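TRAP dicarboxylate transporter, DctP subunit (Sulfurospirillum deleyianum, PDB 4OVS) binds succinate and probably serves as the periplasmic solute-binding subunit of a TRAP transporter. Local coordinates at residues W143-I157 against V222-Y236. Numbering follows the deposited sequence.
Sequences WDAGFKHLSSNKKPI and VQTDLTLSNHGYLGY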
loop_
_atom_site.group_PDB
_atom_site.type_symbol
_atom_site.label_atom_id
_atom_site.label_comp_id
_atom_site.label_asym_id
_atom_site.label_seq_id
_atom_site.Cartn_x
_atom_site.Cartn_y
_atom_site.Cartn_z
ATOM N N TRP A 143 7.547 -4.787 1.329
ATOM C CA TRP A 143 7.584 -4.292 -0.057
ATOM C C TRP A 143 7.142 -2.832 -0.136
ATOM O O TRP A 143 6.394 -2.376 0.721
ATOM C CB TRP A 143 6.662 -5.127 -0.925
ATOM C CG TRP A 143 7.142 -6.491 -1.298
ATOM C CD1 TRP A 143 8.187 -7.176 -0.757
ATOM C CD2 TRP A 143 6.552 -7.360 -2.264
ATOM N NE1 TRP A 143 8.314 -8.404 -1.378
ATOM C CE2 TRP A 143 7.320 -8.536 -2.307
ATOM C CE3 TRP A 143 5.459 -7.237 -3.148
ATOM C CZ2 TRP A 143 7.049 -9.583 -3.197
ATOM C CZ3 TRP A 143 5.211 -8.254 -4.019
ATOM C CH2 TRP A 143 6.001 -9.412 -4.052
ATOM N N ASP A 144 7.591 -2.107 -1.189
ATOM C CA ASP A 144 7.424 -0.657 -1.346
ATOM C C ASP A 144 6.348 -0.398 -2.428
ATOM O O ASP A 144 6.320 -1.111 -3.428
ATOM C CB ASP A 144 8.734 -0.072 -1.905
ATOM C CG ASP A 144 8.721 1.426 -2.027
ATOM O OD1 ASP A 144 7.844 2.108 -1.455
ATOM O OD2 ASP A 144 9.647 1.956 -2.701
ATOM N N ALA A 145 5.490 0.581 -2.203
ATOM C CA ALA A 145 4.684 1.146 -3.281
ATOM C C ALA A 145 5.203 2.527 -3.568
ATOM O O ALA A 145 5.871 2.710 -4.549
ATOM C CB ALA A 145 3.148 1.164 -2.957
ATOM N N GLY A 146 4.878 3.492 -2.699
ATOM C CA GLY A 146 5.423 4.809 -2.792
ATOM C C GLY A 146 4.652 5.780 -1.927
ATOM O O GLY A 146 3.693 5.418 -1.255
ATOM N N PHE A 147 5.081 7.033 -1.961
ATOM C CA PHE A 147 4.364 8.089 -1.293
ATOM C C PHE A 147 3.065 8.412 -2.037
ATOM O O PHE A 147 2.957 8.207 -3.239
ATOM C CB PHE A 147 5.251 9.325 -1.174
ATOM C CG PHE A 147 6.329 9.182 -0.151
ATOM C CD1 PHE A 147 6.095 9.504 1.182
ATOM C CD2 PHE A 147 7.557 8.696 -0.509
ATOM C CE1 PHE A 147 7.071 9.361 2.111
ATOM C CE2 PHE A 147 8.533 8.550 0.425
ATOM C CZ PHE A 147 8.290 8.892 1.741
ATOM N N LYS A 148 2.100 8.928 -1.290
ATOM C CA LYS A 148 0.723 9.057 -1.733
ATOM C C LYS A 148 0.441 10.492 -2.193
ATOM O O LYS A 148 1.049 11.441 -1.681
ATOM C CB LYS A 148 -0.228 8.706 -0.593
ATOM C CG LYS A 148 -0.226 7.249 -0.168
ATOM C CD LYS A 148 -1.326 6.980 0.863
ATOM C CE LYS A 148 -1.112 7.840 2.104
ATOM N NZ LYS A 148 -1.933 7.399 3.256
ATOM N N HIS A 149 -0.521 10.645 -3.113
ATOM C CA HIS A 149 -0.852 11.961 -3.693
ATOM C C HIS A 149 -2.342 12.170 -3.755
ATOM O O HIS A 149 -3.084 11.239 -4.034
ATOM C CB HIS A 149 -0.306 12.044 -5.107
ATOM C CG HIS A 149 1.136 11.723 -5.189
ATOM N ND1 HIS A 149 2.101 12.556 -4.673
ATOM C CD2 HIS A 149 1.786 10.635 -5.662
ATOM C CE1 HIS A 149 3.286 11.996 -4.829
ATOM N NE2 HIS A 149 3.125 10.837 -5.438
ATOM N N LEU A 150 -2.777 13.394 -3.486
ATOM C CA LEU A 150 -4.171 13.708 -3.474
ATOM C C LEU A 150 -4.685 14.059 -4.881
ATOM O O LEU A 150 -4.043 14.822 -5.619
ATOM C CB LEU A 150 -4.403 14.919 -2.564
ATOM C CG LEU A 150 -4.260 14.806 -1.063
ATOM C CD1 LEU A 150 -4.422 16.175 -0.433
ATOM C CD2 LEU A 150 -5.281 13.849 -0.514
ATOM N N SER A 151 -5.854 13.540 -5.235
ATOM C CA SER A 151 -6.507 13.918 -6.482
ATOM C C SER A 151 -7.958 14.186 -6.217
ATOM O O SER A 151 -8.496 13.770 -5.194
ATOM C CB SER A 151 -6.407 12.782 -7.502
ATOM O OG SER A 151 -7.047 11.625 -7.010
ATOM N N SER A 152 -8.620 14.841 -7.166
ATOM C CA SER A 152 -10.018 15.178 -7.005
ATOM C C SER A 152 -10.682 15.358 -8.349
ATOM O O SER A 152 -10.005 15.566 -9.370
ATOM C CB SER A 152 -10.142 16.488 -6.226
ATOM O OG SER A 152 -11.486 16.920 -6.115
ATOM N N ASN A 153 -12.013 15.277 -8.330
ATOM C CA ASN A 153 -12.872 15.664 -9.456
ATOM C C ASN A 153 -13.551 16.998 -9.232
ATOM O O ASN A 153 -14.244 17.487 -10.102
ATOM C CB ASN A 153 -14.010 14.670 -9.636
ATOM C CG ASN A 153 -13.704 13.626 -10.651
ATOM O OD1 ASN A 153 -12.960 13.865 -11.602
ATOM N ND2 ASN A 153 -14.284 12.453 -10.471
ATOM N N LYS A 154 -13.396 17.568 -8.051
ATOM C CA LYS A 154 -14.150 18.776 -7.719
ATOM C C LYS A 154 -13.359 20.043 -8.051
ATOM O O LYS A 154 -13.834 20.883 -8.802
ATOM C CB LYS A 154 -14.572 18.753 -6.253
ATOM C CG LYS A 154 -16.080 18.820 -6.035
ATOM C CD LYS A 154 -16.406 19.025 -4.544
ATOM C CE LYS A 154 -17.906 18.929 -4.222
ATOM N NZ LYS A 154 -18.543 17.683 -4.763
ATOM N N LYS A 155 -12.144 20.165 -7.521
ATOM C CA LYS A 155 -11.301 21.332 -7.770
ATOM C C LYS A 155 -9.845 21.080 -7.399
ATOM O O LYS A 155 -9.530 20.039 -6.820
ATOM C CB LYS A 155 -11.820 22.518 -6.968
ATOM C CG LYS A 155 -12.163 22.160 -5.546
ATOM C CD LYS A 155 -12.568 23.386 -4.758
ATOM C CE LYS A 155 -13.121 23.005 -3.408
ATOM N NZ LYS A 155 -13.004 24.149 -2.464
ATOM N N PRO A 156 -8.936 22.021 -7.735
ATOM C CA PRO A 156 -7.542 21.741 -7.354
ATOM C C PRO A 156 -7.317 21.743 -5.845
ATOM O O PRO A 156 -7.778 22.678 -5.180
ATOM C CB PRO A 156 -6.780 22.899 -7.985
ATOM C CG PRO A 156 -7.644 23.342 -9.147
ATOM C CD PRO A 156 -9.038 23.146 -8.685
ATOM N N ILE A 157 -6.629 20.731 -5.316
ATOM C CA ILE A 157 -6.260 20.700 -3.896
ATOM C C ILE A 157 -4.859 21.289 -3.702
ATOM O O ILE A 157 -3.854 20.609 -3.958
ATOM C CB ILE A 157 -6.224 19.262 -3.337
ATOM C CG1 ILE A 157 -7.447 18.442 -3.762
ATOM C CG2 ILE A 157 -6.114 19.288 -1.813
ATOM C CD1 ILE A 157 -8.691 18.995 -3.303
ATOM N N VAL A 222 -10.444 9.292 -14.409
ATOM C CA VAL A 222 -11.649 9.707 -13.697
ATOM C C VAL A 222 -11.381 10.757 -12.605
ATOM O O VAL A 222 -12.190 10.930 -11.707
ATOM C CB VAL A 222 -12.427 8.487 -13.122
ATOM C CG1 VAL A 222 -13.083 7.710 -14.256
ATOM C CG2 VAL A 222 -11.499 7.593 -12.325
ATOM N N GLN A 223 -10.284 11.493 -12.729
ATOM C CA GLN A 223 -9.953 12.633 -11.842
ATOM C C GLN A 223 -9.447 13.807 -12.682
ATOM O O GLN A 223 -8.697 13.589 -13.632
ATOM C CB GLN A 223 -8.835 12.231 -10.870
ATOM C CG GLN A 223 -9.185 11.162 -9.899
ATOM C CD GLN A 223 -10.057 11.683 -8.756
ATOM O OE1 GLN A 223 -9.620 11.770 -7.624
ATOM N NE2 GLN A 223 -11.295 11.963 -9.044
ATOM N N THR A 224 -9.842 15.035 -12.333
ATOM C CA THR A 224 -9.532 16.222 -13.122
ATOM C C THR A 224 -8.286 16.950 -12.573
ATOM O O THR A 224 -7.659 17.748 -13.296
ATOM C CB THR A 224 -10.720 17.190 -13.157
ATOM O OG1 THR A 224 -11.047 17.620 -11.832
ATOM C CG2 THR A 224 -11.931 16.504 -13.721
ATOM N N ASP A 225 -7.913 16.640 -11.326
ATOM C CA ASP A 225 -6.785 17.288 -10.660
ATOM C C ASP A 225 -5.988 16.349 -9.771
ATOM O O ASP A 225 -6.562 15.661 -8.924
ATOM C CB ASP A 225 -7.271 18.478 -9.822
ATOM C CG ASP A 225 -7.864 19.599 -10.690
ATOM O OD1 ASP A 225 -9.073 19.562 -10.940
ATOM O OD2 ASP A 225 -7.116 20.509 -11.129
ATOM N N LEU A 226 -4.664 16.356 -9.964
ATOM C CA LEU A 226 -3.707 15.606 -9.155
ATOM C C LEU A 226 -2.689 16.532 -8.506
ATOM O O LEU A 226 -2.057 17.352 -9.181
ATOM C CB LEU A 226 -2.950 14.576 -10.014
ATOM C CG LEU A 226 -1.815 13.820 -9.315
ATOM C CD1 LEU A 226 -2.315 12.865 -8.291
ATOM C CD2 LEU A 226 -0.966 13.051 -10.338
ATOM N N THR A 227 -2.511 16.390 -7.197
ATOM C CA THR A 227 -1.535 17.189 -6.472
ATOM C C THR A 227 -0.426 16.321 -5.922
ATOM O O THR A 227 -0.669 15.356 -5.194
ATOM C CB THR A 227 -2.212 17.983 -5.330
ATOM O OG1 THR A 227 -3.119 18.916 -5.900
ATOM C CG2 THR A 227 -1.215 18.743 -4.525
ATOM N N LEU A 228 0.807 16.653 -6.280
ATOM C CA LEU A 228 1.956 15.860 -5.818
ATOM C C LEU A 228 2.282 16.227 -4.363
ATOM O O LEU A 228 3.247 16.913 -4.053
ATOM C CB LEU A 228 3.146 16.022 -6.764
ATOM C CG LEU A 228 2.854 15.623 -8.219
ATOM C CD1 LEU A 228 4.016 15.871 -9.122
ATOM C CD2 LEU A 228 2.460 14.204 -8.362
ATOM N N SER A 229 1.416 15.763 -3.478
ATOM C CA SER A 229 1.461 16.113 -2.061
ATOM C C SER A 229 2.420 15.265 -1.229
ATOM O O SER A 229 2.943 15.724 -0.233
ATOM C CB SER A 229 0.061 16.002 -1.481
ATOM O OG SER A 229 -0.515 14.757 -1.792
ATOM N N ASN A 230 2.648 14.021 -1.613
ATOM C CA ASN A 230 3.603 13.220 -0.872
ATOM C C ASN A 230 3.307 13.217 0.611
ATOM O O ASN A 230 4.195 13.215 1.417
ATOM C CB ASN A 230 5.016 13.766 -1.094
ATOM C CG ASN A 230 5.520 13.486 -2.471
ATOM O OD1 ASN A 230 5.796 12.351 -2.816
ATOM N ND2 ASN A 230 5.622 14.519 -3.285
ATOM N N HIS A 231 2.041 13.172 0.973
ATOM C CA HIS A 231 1.680 13.538 2.328
ATOM C C HIS A 231 1.674 12.331 3.262
ATOM O O HIS A 231 1.681 12.497 4.467
ATOM C CB HIS A 231 0.326 14.219 2.295
ATOM C CG HIS A 231 -0.745 13.321 1.802
ATOM N ND1 HIS A 231 -1.050 13.185 0.466
ATOM C CD2 HIS A 231 -1.522 12.435 2.462
ATOM C CE1 HIS A 231 -2.011 12.288 0.330
ATOM N NE2 HIS A 231 -2.305 11.814 1.526
ATOM N N GLY A 232 1.662 11.117 2.716
ATOM C CA GLY A 232 1.771 9.905 3.528
ATOM C C GLY A 232 2.363 8.767 2.698
ATOM O O GLY A 232 2.555 8.929 1.481
ATOM N N TYR A 233 2.636 7.618 3.319
ATOM C CA TYR A 233 3.352 6.531 2.621
ATOM C C TYR A 233 2.474 5.277 2.542
ATOM O O TYR A 233 1.683 5.035 3.420
ATOM C CB TYR A 233 4.721 6.212 3.307
ATOM C CG TYR A 233 5.371 5.027 2.646
ATOM C CD1 TYR A 233 6.077 5.171 1.456
ATOM C CD2 TYR A 233 5.209 3.752 3.157
ATOM C CE1 TYR A 233 6.624 4.053 0.782
ATOM C CE2 TYR A 233 5.791 2.634 2.515
ATOM C CZ TYR A 233 6.486 2.807 1.320
ATOM O OH TYR A 233 6.995 1.701 0.651
ATOM N N LEU A 234 2.639 4.488 1.485
ATOM C CA LEU A 234 1.914 3.248 1.308
ATOM C C LEU A 234 2.920 2.159 0.925
ATOM O O LEU A 234 3.693 2.301 -0.043
ATOM C CB LEU A 234 0.839 3.399 0.237
ATOM C CG LEU A 234 -0.316 2.376 0.198
ATOM C CD1 LEU A 234 -1.475 2.930 -0.659
ATOM C CD2 LEU A 234 0.125 1.051 -0.402
ATOM N N GLY A 235 2.923 1.101 1.733
ATOM C CA GLY A 235 3.766 -0.071 1.533
ATOM C C GLY A 235 3.053 -1.337 2.002
ATOM O O GLY A 235 1.976 -1.254 2.569
ATOM N N TYR A 236 3.705 -2.485 1.820
ATOM C CA TYR A 236 3.091 -3.787 2.029
ATOM C C TYR A 236 3.937 -4.699 2.954
ATOM O O TYR A 236 5.149 -4.568 3.033
ATOM C CB TYR A 236 2.975 -4.474 0.678
ATOM C CG TYR A 236 2.441 -3.620 -0.460
ATOM C CD1 TYR A 236 1.084 -3.344 -0.547
ATOM C CD2 TYR A 236 3.278 -3.115 -1.464
ATOM C CE1 TYR A 236 0.548 -2.578 -1.572
ATOM C CE2 TYR A 236 2.738 -2.346 -2.527
ATOM C CZ TYR A 236 1.371 -2.105 -2.568
ATOM O OH TYR A 236 0.784 -1.339 -3.537
HETATM O O HOH W 1 -1.050 4.891 3.877
HETATM O O HOH W 2 6.094 10.574 -5.405
HETATM O O HOH W 3 -5.458 18.374 -6.953
#
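Leu-234 O is gripped by two backbone amides, Gly-146 N at 3.1 Å and, less straight, Ala-145 N at 3.3 Å, the mark of a classic beta bulge. Just past it Tyr-236 N reaches Trp-143 O at 2.9 Å, while Ala-145 CB packs against the Tyr-236 ring, whose OH hydrogen-bonds a bound succinate. Tyr-233, its ring swung to the side opposite its own amide nitrogen (chi1 175°), turns an edge to the face of Phe-147, planes at 74°; its OH comes implausibly close to Asp-144 OD1, 2.3 Å, so the detail of that bond is doubtful. The long strand 137-152 of this family 7 solute-binding fold pairs antiparallel with 233-241 and, across the irregular link around the inverse gamma turn at Leu-228, with 225-227. In that link Ser-229 OG accepts from Leu-150 N and is hydrogen-bonded to His-231 ND1, 2.8 Å away; Glu-208 holds the far nitrogen of that ring. Leu-228 CD2 covers a face of His-149. Further on, Ser-152 O takes both Thr-224 N and Asp-225 N, a second classic bulge, and Ser-151 OG donates in plane to a lone pair of Gln-223 OE1 at 2.6 Å. A leucine replacing Gln-223 would probably leave the buried Ser-151 hydroxyl without this acceptor. Thr-227 OG1 donates to Ile-157 O at 2.7 Å.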